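Local coordinates for conjugal transfer protein TRWB (Escherichia coli, PDB 1E9R), which probably couples DNA processing to transport in bacterial conjugation, acting as a hexameric, ring-helicase-like P-loop NTPase thought to drive DNA through the secretion channel, at residues B[105-110]-B[260-265]; B[167-172]-B[216-221]; B[268-273]-B[279-284]; B[229-234]-B[264-269]. All blocks are in the same frame, centred on the assembly; numbering follows the deposited sequence.

Contact 1. Residues B[105-110]-B[260-265]; sequences LNPYDQ and SAWVDV
In the alpha/beta core of the P-loop NTPase fold, Leu105 and Pro107, at the end of edge strand 103-105 and in the loop after it, pack against the indole of Trp262, which projects from helix 252-269. The evidence for a face contact is direct: Leu105 CD1 lies 3.7 Å from the centroid of the five-membered ring of Trp262 and only 7° off its normal, a CH-pi arrangement. Leu105 CB continues the cover over the six-membered ring, 3.8 Å from Trp262 CZ3. Pro107 comes from another direction, its CD reaching Trp262 CH2 at the ring edge, near the ring plane, at 3.8 Å. With CG of Trp262 anti to the carbonyl carbon (chi1 -74°), the indole extends from the helix to the strand end. Beyond it the chain reverses in a type I turn, Asn106 to Asp109, where Asn106 OD1 accepts from Tyr108 N at 3.0 Å, an Asx turn; Asn106 ND2 bonds Thr246 OG1 on the neighbouring strand. Exchanging Trp262 for alanine removes the whole indole and would probably leave Leu105 CD1 and Pro107 CD without their shared partner, opening a gap between helix and strand end. A helix that links two parallel strands, 243-247 and 281-285, and packs on their sheet is typical of the layered alpha/beta architecture of P-loop NTPases.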
loop_
_atom_site.group_PDB
_atom_site.type_symbol
_atom_site.label_atom_id
_atom_site.label_comp_id
_atom_site.label_asym_id
_atom_site.label_seq_id
_atom_site.Cartn_x
_atom_site.Cartn_y
_atom_site.Cartn_z
ATOM N N LEU B 105 38.524 -4.282 -18.114
ATOM C CA LEU B 105 37.753 -3.060 -18.255
ATOM C C LEU B 105 37.675 -2.471 -16.866
ATOM O O LEU B 105 36.990 -2.992 -15.986
ATOM C CB LEU B 105 36.354 -3.331 -18.799
ATOM C CG LEU B 105 36.276 -3.481 -20.317
ATOM C CD1 LEU B 105 34.825 -3.609 -20.725
ATOM C CD2 LEU B 105 36.912 -2.275 -21.004
ATOM N N ASN B 106 38.421 -1.393 -16.674
ATOM C CA ASN B 106 38.504 -0.690 -15.408
ATOM C C ASN B 106 39.133 0.636 -15.790
ATOM O O ASN B 106 40.319 0.680 -16.115
ATOM C CB ASN B 106 39.431 -1.440 -14.455
ATOM C CG ASN B 106 39.567 -0.753 -13.115
ATOM O OD1 ASN B 106 39.449 0.467 -13.014
ATOM N ND2 ASN B 106 39.838 -1.533 -12.075
ATOM N N PRO B 107 38.354 1.736 -15.761
ATOM C CA PRO B 107 38.866 3.065 -16.125
ATOM C C PRO B 107 40.156 3.536 -15.444
ATOM O O PRO B 107 40.868 4.381 -15.992
ATOM C CB PRO B 107 37.672 3.989 -15.843
ATOM C CG PRO B 107 36.916 3.275 -14.784
ATOM C CD PRO B 107 36.978 1.839 -15.237
ATOM N N TYR B 108 40.469 2.975 -14.278
ATOM C CA TYR B 108 41.656 3.377 -13.531
ATOM C C TYR B 108 42.800 2.354 -13.496
ATOM O O TYR B 108 43.730 2.468 -12.696
ATOM C CB TYR B 108 41.246 3.766 -12.107
ATOM C CG TYR B 108 40.179 4.852 -12.061
ATOM C CD1 TYR B 108 38.823 4.552 -12.256
ATOM C CD2 TYR B 108 40.523 6.183 -11.830
ATOM C CE1 TYR B 108 37.838 5.557 -12.217
ATOM C CE2 TYR B 108 39.550 7.191 -11.794
ATOM C CZ TYR B 108 38.217 6.871 -11.986
ATOM O OH TYR B 108 37.277 7.877 -11.955
ATOM N N ASP B 109 42.736 1.365 -14.375
ATOM C CA ASP B 109 43.776 0.358 -14.434
ATOM C C ASP B 109 44.547 0.581 -15.731
ATOM O O ASP B 109 43.962 0.768 -16.801
ATOM C CB ASP B 109 43.166 -1.048 -14.387
ATOM C CG ASP B 109 44.202 -2.126 -14.165
ATOM O OD1 ASP B 109 45.030 -2.345 -15.067
ATOM O OD2 ASP B 109 44.196 -2.754 -13.089
ATOM N N GLN B 110 45.867 0.580 -15.605
ATOM C CA GLN B 110 46.794 0.783 -16.708
ATOM C C GLN B 110 46.518 -0.167 -17.871
ATOM O O GLN B 110 46.665 0.195 -19.047
ATOM C CB GLN B 110 48.216 0.552 -16.182
ATOM C CG GLN B 110 49.342 0.826 -17.156
ATOM C CD GLN B 110 49.460 2.297 -17.497
ATOM O OE1 GLN B 110 48.803 2.792 -18.418
ATOM N NE2 GLN B 110 50.290 3.010 -16.742
ATOM N N SER B 260 27.436 -1.321 -14.619
ATOM C CA SER B 260 26.093 -1.748 -15.010
ATOM C C SER B 260 25.972 -1.640 -16.532
ATOM O O SER B 260 25.381 -2.495 -17.176
ATOM C CB SER B 260 25.019 -0.867 -14.355
ATOM O OG SER B 260 25.044 -1.000 -12.949
ATOM N N ALA B 261 26.530 -0.587 -17.108
ATOM C CA ALA B 261 26.466 -0.428 -18.549
ATOM C C ALA B 261 27.151 -1.598 -19.246
ATOM O O ALA B 261 26.616 -2.170 -20.198
ATOM C CB ALA B 261 27.134 0.877 -18.960
ATOM N N TRP B 262 28.342 -1.954 -18.780
ATOM C CA TRP B 262 29.069 -3.042 -19.407
ATOM C C TRP B 262 28.309 -4.350 -19.313
ATOM O O TRP B 262 28.115 -5.041 -20.322
ATOM C CB TRP B 262 30.470 -3.192 -18.794
ATOM C CG TRP B 262 31.431 -2.106 -19.228
ATOM C CD1 TRP B 262 31.450 -1.459 -20.435
ATOM C CD2 TRP B 262 32.505 -1.551 -18.460
ATOM N NE1 TRP B 262 32.465 -0.538 -20.460
ATOM C CE2 TRP B 262 33.128 -0.570 -19.262
ATOM C CE3 TRP B 262 33.000 -1.785 -17.171
ATOM C CZ2 TRP B 262 34.226 0.182 -18.815
ATOM C CZ3 TRP B 262 34.096 -1.035 -16.723
ATOM C CH2 TRP B 262 34.693 -0.064 -17.547
ATOM N N VAL B 263 27.871 -4.692 -18.106
ATOM C CA VAL B 263 27.119 -5.924 -17.924
ATOM C C VAL B 263 25.925 -5.984 -18.886
ATOM O O VAL B 263 25.661 -7.017 -19.501
ATOM C CB VAL B 263 26.614 -6.056 -16.481
ATOM C CG1 VAL B 263 25.689 -7.255 -16.361
ATOM C CG2 VAL B 263 27.793 -6.190 -15.535
ATOM N N ASP B 264 25.214 -4.868 -19.023
ATOM C CA ASP B 264 24.057 -4.818 -19.904
ATOM C C ASP B 264 24.473 -4.922 -21.365
ATOM O O ASP B 264 23.764 -5.523 -22.172
ATOM C CB ASP B 264 23.260 -3.529 -19.679
ATOM C CG ASP B 264 21.872 -3.609 -20.264
ATOM O OD1 ASP B 264 21.023 -4.260 -19.622
ATOM O OD2 ASP B 264 21.632 -3.052 -21.355
ATOM N N VAL B 265 25.615 -4.334 -21.713
ATOM C CA VAL B 265 26.089 -4.418 -23.085
ATOM C C VAL B 265 26.270 -5.889 -23.417
ATOM O O VAL B 265 25.895 -6.333 -24.498
ATOM C CB VAL B 265 27.436 -3.705 -23.282
ATOM C CG1 VAL B 265 27.992 -4.022 -24.674
ATOM C CG2 VAL B 265 27.257 -2.207 -23.117
#

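Contact 2. Residues B[167-172]-B[216-221]; sequences PSMREL and DKLPEH
Apolar contact between Met169 and the pair Leu218 and His221 carries most of this interface. Met169 reaches over with its terminal methyl: CE stands 3.5 Å from His221 CB and 4.1 Å from Leu218 CD2. Bends at chi2 (-51°) and chi3 (-73°) fold the thioether chain and bring CE to these two residues, while Met169 CG passes 3.8 Å from His221 O. The side chains of Met169 and Leu218 cross at about a right angle. One turn further on, Leu172 makes a looser approach, CG to Leu218 CD1 at 4.5 Å, and its other neighbours include Leu154 and Leu161 of helix 141-163. The contact thus joins the start of helix 169-178 to the junction of helices 201-217 and 219-223, within an all-helical insertion between strands 103-105 and 243-247 of the central sheet.

No hydrogen bond crosses between the two segments. Ser168 is the N-cap of helix 169-178: its OG accepts from Glu171 N at 3.3 Å with an N-H...O angle of 162°, and more weakly from Arg170 N. On the other side, His221 N donates to Leu218 O at 2.7 Å, and the imidazole of His221 packs on Leu258 and Ala261 of helix 252-269.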
loop_
_atom_site.group_PDB
_atom_site.type_symbol
_atom_site.label_atom_id
_atom_site.label_comp_id
_atom_site.label_asym_id
_atom_site.label_seq_id
_atom_site.Cartn_x
_atom_site.Cartn_y
_atom_site.Cartn_z
ATOM N N PRO B 167 32.680 11.471 -32.700
ATOM C CA PRO B 167 32.108 10.608 -31.662
ATOM C C PRO B 167 32.950 10.683 -30.390
ATOM O O PRO B 167 33.668 9.739 -30.047
ATOM C CB PRO B 167 32.143 9.231 -32.314
ATOM C CG PRO B 167 33.421 9.279 -33.056
ATOM C CD PRO B 167 33.397 10.659 -33.704
ATOM N N SER B 168 32.857 11.820 -29.702
ATOM C CA SER B 168 33.611 12.055 -28.473
ATOM C C SER B 168 32.734 12.021 -27.231
ATOM O O SER B 168 31.696 12.680 -27.185
ATOM C CB SER B 168 34.306 13.416 -28.542
ATOM O OG SER B 168 35.010 13.697 -27.344
ATOM N N MET B 169 33.146 11.266 -26.220
ATOM C CA MET B 169 32.369 11.208 -24.992
ATOM C C MET B 169 32.438 12.558 -24.306
ATOM O O MET B 169 31.522 12.943 -23.576
ATOM C CB MET B 169 32.893 10.127 -24.044
ATOM C CG MET B 169 32.547 8.705 -24.467
ATOM S SD MET B 169 30.797 8.487 -24.828
ATOM C CE MET B 169 30.117 8.542 -23.214
ATOM N N ARG B 170 33.524 13.280 -24.548
ATOM C CA ARG B 170 33.710 14.590 -23.953
ATOM C C ARG B 170 32.736 15.562 -24.617
ATOM O O ARG B 170 32.082 16.357 -23.944
ATOM C CB ARG B 170 35.159 15.035 -24.145
ATOM C CG ARG B 170 35.673 16.015 -23.098
ATOM C CD ARG B 170 37.113 15.680 -22.694
ATOM N NE ARG B 170 37.172 14.758 -21.557
ATOM C CZ ARG B 170 38.282 14.152 -21.131
ATOM N NH1 ARG B 170 39.439 14.362 -21.753
ATOM N NH2 ARG B 170 38.241 13.346 -20.073
ATOM N N GLU B 171 32.628 15.485 -25.939
ATOM C CA GLU B 171 31.710 16.347 -26.688
ATOM C C GLU B 171 30.256 16.036 -26.324
ATOM O O GLU B 171 29.421 16.940 -26.200
ATOM C CB GLU B 171 31.898 16.157 -28.200
ATOM C CG GLU B 171 32.899 17.111 -28.841
ATOM C CD GLU B 171 32.443 18.564 -28.772
ATOM O OE1 GLU B 171 31.379 18.883 -29.363
ATOM O OE2 GLU B 171 33.148 19.382 -28.124
ATOM N N LEU B 172 29.971 14.745 -26.170
ATOM C CA LEU B 172 28.649 14.261 -25.807
ATOM C C LEU B 172 28.288 14.799 -24.430
ATOM O O LEU B 172 27.182 15.281 -24.203
ATOM C CB LEU B 172 28.650 12.732 -25.778
ATOM C CG LEU B 172 27.330 12.045 -25.443
ATOM C CD1 LEU B 172 26.263 12.395 -26.471
ATOM C CD2 LEU B 172 27.561 10.557 -25.417
ATOM N N ASP B 216 24.398 12.298 -14.171
ATOM C CA ASP B 216 24.673 11.242 -13.205
ATOM C C ASP B 216 25.296 10.015 -13.836
ATOM O O ASP B 216 26.165 9.387 -13.240
ATOM C CB ASP B 216 23.391 10.803 -12.478
ATOM C CG ASP B 216 22.821 11.886 -11.573
ATOM O OD1 ASP B 216 23.615 12.622 -10.942
ATOM O OD2 ASP B 216 21.576 11.993 -11.473
ATOM N N LYS B 217 24.856 9.679 -15.040
ATOM C CA LYS B 217 25.351 8.483 -15.709
ATOM C C LYS B 217 26.648 8.589 -16.500
ATOM O O LYS B 217 27.501 7.705 -16.418
ATOM C CB LYS B 217 24.262 7.908 -16.628
ATOM C CG LYS B 217 22.922 7.702 -15.956
ATOM C CD LYS B 217 23.040 6.863 -14.710
ATOM C CE LYS B 217 21.755 6.900 -13.908
ATOM N NZ LYS B 217 21.927 6.259 -12.576
ATOM N N LEU B 218 26.803 9.670 -17.251
ATOM C CA LEU B 218 27.964 9.841 -18.111
ATOM C C LEU B 218 29.366 10.063 -17.553
ATOM O O LEU B 218 30.337 9.581 -18.137
ATOM C CB LEU B 218 27.671 10.940 -19.122
ATOM C CG LEU B 218 26.535 10.603 -20.089
ATOM C CD1 LEU B 218 26.313 11.750 -21.072
ATOM C CD2 LEU B 218 26.879 9.328 -20.829
ATOM N N PRO B 219 29.505 10.786 -16.429
ATOM C CA PRO B 219 30.840 11.036 -15.857
ATOM C C PRO B 219 31.954 9.993 -16.107
ATOM O O PRO B 219 32.909 10.270 -16.837
ATOM C CB PRO B 219 30.534 11.247 -14.378
ATOM C CG PRO B 219 29.227 12.004 -14.445
ATOM C CD PRO B 219 28.446 11.225 -15.500
ATOM N N GLU B 220 31.833 8.804 -15.517
ATOM C CA GLU B 220 32.844 7.760 -15.689
ATOM C C GLU B 220 33.049 7.311 -17.137
ATOM O O GLU B 220 34.099 6.781 -17.488
ATOM C CB GLU B 220 32.502 6.557 -14.821
ATOM C CG GLU B 220 32.516 6.854 -13.335
ATOM C CD GLU B 220 33.815 7.508 -12.872
ATOM O OE1 GLU B 220 34.903 7.056 -13.295
ATOM O OE2 GLU B 220 33.749 8.467 -12.073
ATOM N N HIS B 221 32.045 7.513 -17.976
ATOM C CA HIS B 221 32.147 7.141 -19.381
ATOM C C HIS B 221 33.082 8.135 -20.054
ATOM O O HIS B 221 33.771 7.810 -21.024
ATOM C CB HIS B 221 30.775 7.231 -20.061
ATOM C CG HIS B 221 29.826 6.141 -19.676
ATOM N ND1 HIS B 221 29.638 5.013 -20.444
ATOM C CD2 HIS B 221 29.007 6.007 -18.605
ATOM C CE1 HIS B 221 28.742 4.231 -19.867
ATOM N NE2 HIS B 221 28.344 4.811 -18.750
#

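Contact 3. Residues B[268-273]-B[279-284]; sequences TSILSL and RRLWLF
Leu273 lies over one face of the Arg279 guanidinium, with its CB 3.7 Å above the plane and displaced toward the rim. Its CD1 sits 3.7 Å from Arg279 NE, so the leucine spans the flat group from NE to the NH2 side, where CB comes within 3.8 Å of Arg279 NH2. A bend at chi3 (-68°) in the otherwise extended arginine chain turns the guanidinium across the leucine. Arg279 NH2 also donates to Pro274 O, which ties the planar group to the connection between the two segments. That short connection leads from the end of helix 252-269 to strand 281-285, the helix-to-strand step of the alpha/beta fold, placing the helix against the central sheet.

Deeper in, Ile270 and Leu281 meet obliquely through single methyls, Ile270 CG2 to Leu281 CD1 at 4.2 Å. Leu281 also packs on Leu235 of helix 231-236. In the segment 268-273, Ser272 OG bonds Asp250 OD2 of a neighbouring subunit.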
loop_
_atom_site.group_PDB
_atom_site.type_symbol
_atom_site.label_atom_id
_atom_site.label_comp_id
_atom_site.label_asym_id
_atom_site.label_seq_id
_atom_site.Cartn_x
_atom_site.Cartn_y
_atom_site.Cartn_z
ATOM N N THR B 268 22.759 -7.670 -23.952
ATOM C CA THR B 268 22.034 -7.376 -25.193
ATOM C C THR B 268 22.754 -7.924 -26.396
ATOM O O THR B 268 22.138 -8.420 -27.338
ATOM C CB THR B 268 21.900 -5.879 -25.493
ATOM O OG1 THR B 268 21.835 -5.140 -24.279
ATOM C CG2 THR B 268 20.643 -5.626 -26.295
ATOM N N SER B 269 24.071 -7.795 -26.368
ATOM C CA SER B 269 24.905 -8.217 -27.479
ATOM C C SER B 269 24.881 -9.698 -27.829
ATOM O O SER B 269 24.887 -10.038 -29.010
ATOM C CB SER B 269 26.342 -7.747 -27.242
ATOM O OG SER B 269 26.399 -6.331 -27.282
ATOM N N ILE B 270 24.846 -10.579 -26.830
ATOM C CA ILE B 270 24.827 -12.010 -27.124
ATOM C C ILE B 270 23.606 -12.398 -27.954
ATOM O O ILE B 270 23.637 -13.380 -28.688
ATOM C CB ILE B 270 24.810 -12.854 -25.856
ATOM C CG1 ILE B 270 23.519 -12.581 -25.096
ATOM C CG2 ILE B 270 26.043 -12.558 -25.006
ATOM C CD1 ILE B 270 23.190 -13.634 -24.088
ATOM N N LEU B 271 22.534 -11.624 -27.831
ATOM C CA LEU B 271 21.303 -11.883 -28.566
ATOM C C LEU B 271 21.489 -11.602 -30.043
ATOM O O LEU B 271 20.633 -11.942 -30.864
ATOM C CB LEU B 271 20.182 -11.001 -28.025
ATOM C CG LEU B 271 19.243 -11.558 -26.962
ATOM C CD1 LEU B 271 20.003 -12.345 -25.933
ATOM C CD2 LEU B 271 18.490 -10.401 -26.334
ATOM N N SER B 272 22.609 -10.969 -30.372
ATOM C CA SER B 272 22.916 -10.624 -31.754
ATOM C C SER B 272 23.987 -11.533 -32.340
ATOM O O SER B 272 24.269 -11.467 -33.535
ATOM C CB SER B 272 23.380 -9.165 -31.853
ATOM O OG SER B 272 22.296 -8.262 -31.777
ATOM N N LEU B 273 24.585 -12.371 -31.499
ATOM C CA LEU B 273 25.632 -13.283 -31.952
ATOM C C LEU B 273 25.110 -14.305 -32.944
ATOM O O LEU B 273 23.998 -14.815 -32.798
ATOM C CB LEU B 273 26.253 -14.030 -30.771
ATOM C CG LEU B 273 27.117 -13.204 -29.828
ATOM C CD1 LEU B 273 27.623 -14.082 -28.717
ATOM C CD2 LEU B 273 28.271 -12.599 -30.589
ATOM N N ARG B 279 29.108 -22.772 -28.852
ATOM C CA ARG B 279 29.525 -21.646 -28.019
ATOM C C ARG B 279 29.061 -21.739 -26.564
ATOM O O ARG B 279 27.892 -22.012 -26.288
ATOM C CB ARG B 279 29.011 -20.340 -28.620
ATOM C CG ARG B 279 29.534 -19.104 -27.920
ATOM C CD ARG B 279 28.743 -17.850 -28.293
ATOM N NE ARG B 279 28.916 -17.419 -29.680
ATOM C CZ ARG B 279 27.971 -17.493 -30.617
ATOM N NH1 ARG B 279 26.772 -17.986 -30.331
ATOM N NH2 ARG B 279 28.224 -17.064 -31.845
ATOM N N ARG B 280 29.993 -21.517 -25.641
ATOM C CA ARG B 280 29.700 -21.532 -24.206
ATOM C C ARG B 280 30.308 -20.273 -23.586
ATOM O O ARG B 280 31.537 -20.129 -23.542
ATOM C CB ARG B 280 30.308 -22.755 -23.515
ATOM C CG ARG B 280 29.672 -24.090 -23.836
ATOM C CD ARG B 280 29.887 -25.025 -22.655
ATOM N NE ARG B 280 30.867 -26.098 -22.854
ATOM C CZ ARG B 280 32.085 -25.959 -23.377
ATOM N NH1 ARG B 280 32.514 -24.786 -23.816
ATOM N NH2 ARG B 280 32.876 -27.016 -23.487
ATOM N N LEU B 281 29.451 -19.370 -23.109
ATOM C CA LEU B 281 29.912 -18.125 -22.504
ATOM C C LEU B 281 29.315 -17.899 -21.115
ATOM O O LEU B 281 28.095 -17.852 -20.949
ATOM C CB LEU B 281 29.549 -16.943 -23.406
ATOM C CG LEU B 281 30.337 -15.619 -23.324
ATOM C CD1 LEU B 281 29.350 -14.462 -23.280
ATOM C CD2 LEU B 281 31.233 -15.571 -22.102
ATOM N N TRP B 282 30.181 -17.750 -20.118
ATOM C CA TRP B 282 29.727 -17.525 -18.751
ATOM C C TRP B 282 29.693 -16.046 -18.394
ATOM O O TRP B 282 30.478 -15.251 -18.908
ATOM C CB TRP B 282 30.636 -18.243 -17.738
ATOM C CG TRP B 282 30.603 -19.730 -17.835
ATOM C CD1 TRP B 282 31.259 -20.508 -18.742
ATOM C CD2 TRP B 282 29.837 -20.630 -17.014
ATOM N NE1 TRP B 282 30.951 -21.832 -18.541
ATOM C CE2 TRP B 282 30.080 -21.935 -17.488
ATOM C CE3 TRP B 282 28.967 -20.453 -15.927
ATOM C CZ2 TRP B 282 29.486 -23.064 -16.916
ATOM C CZ3 TRP B 282 28.375 -21.578 -15.357
ATOM C CH2 TRP B 282 28.640 -22.866 -15.854
ATOM N N LEU B 283 28.767 -15.692 -17.507
ATOM C CA LEU B 283 28.637 -14.332 -17.016
ATOM C C LEU B 283 28.561 -14.475 -15.506
ATOM O O LEU B 283 27.576 -14.977 -14.971
ATOM C CB LEU B 283 27.355 -13.667 -17.525
ATOM C CG LEU B 283 27.345 -12.130 -17.639
ATOM C CD1 LEU B 283 25.917 -11.628 -17.426
ATOM C CD2 LEU B 283 28.293 -11.490 -16.630
ATOM N N PHE B 284 29.613 -14.051 -14.821
ATOM C CA PHE B 284 29.661 -14.126 -13.370
ATOM C C PHE B 284 29.391 -12.765 -12.771
ATOM O O PHE B 284 30.142 -11.824 -13.028
ATOM C CB PHE B 284 31.036 -14.619 -12.918
ATOM C CG PHE B 284 31.228 -16.089 -13.089
ATOM C CD1 PHE B 284 31.592 -16.615 -14.324
ATOM C CD2 PHE B 284 30.998 -16.961 -12.022
ATOM C CE1 PHE B 284 31.722 -17.990 -14.500
ATOM C CE2 PHE B 284 31.124 -18.339 -12.178
ATOM C CZ PHE B 284 31.488 -18.857 -13.421
#

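Contact 4. Residues B[229-234]-B[264-269]; sequences FSIRSW and DVVCTS
This is a buried helix-helix contact, in which Ile231 and Arg232, in the first turn of helix 231-236, pack on Val265, Val266 and Ser269 near the end of helix 252-269. Ile231 supplies the apolar part with both of its branches: CD1 lies 3.8 Å from Val265 CG1, and CG2 lies 4.0 Å from Val266 CG2. Its side chain crosses that of Val266 at about a right angle. The two helices flank strand 243-247 in sequence, one leading into it and the other following it, so the contact closes a helix-strand-helix unit of the alpha/beta core.

Arg232 runs past Ser269 with its aliphatic chain, CG to Ser269 OG at 3.3 Å, while NH1 is held by a salt bridge to Asp126 and by Glu120 O. Ser269 OG donates to Val265 O at 2.8 Å, tilted 33° from the carbonyl plane, and Ser269 N reaches the same oxygen from the opposite face; OG also bonds Tyr130 OH. Replacing Ser269 by alanine removes OG, and Tyr130 OH would probably lose this mate and Val265 O one of its two donors. Across the interface, Ser230 N-caps the shorter helix, its OG accepting from Ser233 N in a nearly straight bond (170°).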
loop_
_atom_site.group_PDB
_atom_site.type_symbol
_atom_site.label_atom_id
_atom_site.label_comp_id
_atom_site.label_asym_id
_atom_site.label_seq_id
_atom_site.Cartn_x
_atom_site.Cartn_y
_atom_site.Cartn_z
ATOM N N PHE B 229 38.109 -0.717 -28.547
ATOM C CA PHE B 229 37.653 -2.023 -28.107
ATOM C C PHE B 229 36.132 -2.115 -28.149
ATOM O O PHE B 229 35.437 -1.226 -27.655
ATOM C CB PHE B 229 38.130 -2.318 -26.691
ATOM C CG PHE B 229 37.636 -3.628 -26.164
ATOM C CD1 PHE B 229 38.066 -4.821 -26.730
ATOM C CD2 PHE B 229 36.701 -3.675 -25.138
ATOM C CE1 PHE B 229 37.570 -6.051 -26.283
ATOM C CE2 PHE B 229 36.200 -4.904 -24.684
ATOM C CZ PHE B 229 36.635 -6.090 -25.260
ATOM N N SER B 230 35.626 -3.189 -28.754
ATOM C CA SER B 230 34.185 -3.421 -28.865
ATOM C C SER B 230 33.812 -4.732 -28.196
ATOM O O SER B 230 34.307 -5.791 -28.580
ATOM C CB SER B 230 33.750 -3.476 -30.330
ATOM O OG SER B 230 32.407 -3.918 -30.441
ATOM N N ILE B 231 32.941 -4.660 -27.191
ATOM C CA ILE B 231 32.507 -5.856 -26.489
ATOM C C ILE B 231 31.807 -6.801 -27.469
ATOM O O ILE B 231 31.945 -8.016 -27.361
ATOM C CB ILE B 231 31.554 -5.502 -25.331
ATOM C CG1 ILE B 231 32.311 -4.707 -24.263
ATOM C CG2 ILE B 231 30.965 -6.770 -24.730
ATOM C CD1 ILE B 231 31.430 -4.160 -23.162
ATOM N N ARG B 232 31.075 -6.239 -28.432
ATOM C CA ARG B 232 30.369 -7.042 -29.429
ATOM C C ARG B 232 31.355 -7.841 -30.267
ATOM O O ARG B 232 31.186 -9.045 -30.478
ATOM C CB ARG B 232 29.548 -6.151 -30.359
ATOM C CG ARG B 232 28.447 -5.410 -29.668
ATOM C CD ARG B 232 27.587 -4.658 -30.655
ATOM N NE ARG B 232 26.768 -5.538 -31.473
ATOM C CZ ARG B 232 25.839 -5.101 -32.313
ATOM N NH1 ARG B 232 25.623 -3.800 -32.438
ATOM N NH2 ARG B 232 25.118 -5.960 -33.021
ATOM N N SER B 233 32.380 -7.150 -30.758
ATOM C CA SER B 233 33.411 -7.777 -31.576
ATOM C C SER B 233 34.170 -8.806 -30.744
ATOM O O SER B 233 34.516 -9.876 -31.237
ATOM C CB SER B 233 34.376 -6.718 -32.106
ATOM O OG SER B 233 33.700 -5.788 -32.935
ATOM N N TRP B 234 34.426 -8.479 -29.483
ATOM C CA TRP B 234 35.122 -9.389 -28.596
ATOM C C TRP B 234 34.329 -10.697 -28.441
ATOM O O TRP B 234 34.891 -11.794 -28.484
ATOM C CB TRP B 234 35.304 -8.740 -27.228
ATOM C CG TRP B 234 35.916 -9.651 -26.219
ATOM C CD1 TRP B 234 37.230 -10.009 -26.129
ATOM C CD2 TRP B 234 35.235 -10.359 -25.173
ATOM N NE1 TRP B 234 37.412 -10.896 -25.094
ATOM C CE2 TRP B 234 36.205 -11.128 -24.489
ATOM C CE3 TRP B 234 33.899 -10.420 -24.747
ATOM C CZ2 TRP B 234 35.880 -11.950 -23.398
ATOM C CZ3 TRP B 234 33.575 -11.240 -23.661
ATOM C CH2 TRP B 234 34.565 -11.993 -23.001
ATOM N N ASP B 264 25.214 -4.868 -19.023
ATOM C CA ASP B 264 24.057 -4.818 -19.904
ATOM C C ASP B 264 24.473 -4.922 -21.365
ATOM O O ASP B 264 23.764 -5.523 -22.172
ATOM C CB ASP B 264 23.260 -3.529 -19.679
ATOM C CG ASP B 264 21.872 -3.609 -20.264
ATOM O OD1 ASP B 264 21.023 -4.260 -19.622
ATOM O OD2 ASP B 264 21.632 -3.052 -21.355
ATOM N N VAL B 265 25.615 -4.334 -21.713
ATOM C CA VAL B 265 26.089 -4.418 -23.085
ATOM C C VAL B 265 26.270 -5.889 -23.417
ATOM O O VAL B 265 25.895 -6.333 -24.498
ATOM C CB VAL B 265 27.436 -3.705 -23.282
ATOM C CG1 VAL B 265 27.992 -4.022 -24.674
ATOM C CG2 VAL B 265 27.257 -2.207 -23.117
ATOM N N VAL B 266 26.844 -6.646 -22.484
ATOM C CA VAL B 266 27.049 -8.073 -22.708
ATOM C C VAL B 266 25.713 -8.786 -22.891
ATOM O O VAL B 266 25.550 -9.570 -23.819
ATOM C CB VAL B 266 27.811 -8.744 -21.536
ATOM C CG1 VAL B 266 27.808 -10.264 -21.710
ATOM C CG2 VAL B 266 29.237 -8.240 -21.492
ATOM N N CYS B 267 24.757 -8.499 -22.016
ATOM C CA CYS B 267 23.451 -9.125 -22.096
ATOM C C CYS B 267 22.681 -8.876 -23.395
ATOM O O CYS B 267 22.024 -9.781 -23.897
ATOM C CB CYS B 267 22.611 -8.698 -20.902
ATOM S SG CYS B 267 23.267 -9.284 -19.307
ATOM N N THR B 268 22.759 -7.670 -23.952
ATOM C CA THR B 268 22.034 -7.376 -25.193
ATOM C C THR B 268 22.754 -7.924 -26.396
ATOM O O THR B 268 22.138 -8.420 -27.338
ATOM C CB THR B 268 21.900 -5.879 -25.493
ATOM O OG1 THR B 268 21.835 -5.140 -24.279
ATOM C CG2 THR B 268 20.643 -5.626 -26.295
ATOM N N SER B 269 24.071 -7.795 -26.368
ATOM C CA SER B 269 24.905 -8.217 -27.479
ATOM C C SER B 269 24.881 -9.698 -27.829
ATOM O O SER B 269 24.887 -10.038 -29.010
ATOM C CB SER B 269 26.342 -7.747 -27.242
ATOM O OG SER B 269 26.399 -6.331 -27.282
#

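In the fold
Helix 252-269 connects three of the four sites: contacts 1 and 4 share Asp264 and Val265, and contacts 3 and 4 share Thr268 and Ser269. Contacts 3 and 4 have centres 8 Å apart and touch between Leu283 CD1 and Cys267 SG at 4.0 Å. Contacts 1 and 4 join where Trp262 CD1 meets Ile231 CD1 at 3.8 Å. Contact 2 is nested in the chain loop closed by contact 1; Tyr108 OH and Glu220 OE1, 2.8 Å apart, probably hydrogen-bond. The centre of contact 2 lies 26 Å from that of contact 3, whose strand 281-285 is separated by strand 309-315 from strand 56-59, which leads into the probable sulfate-binding Walker A loop.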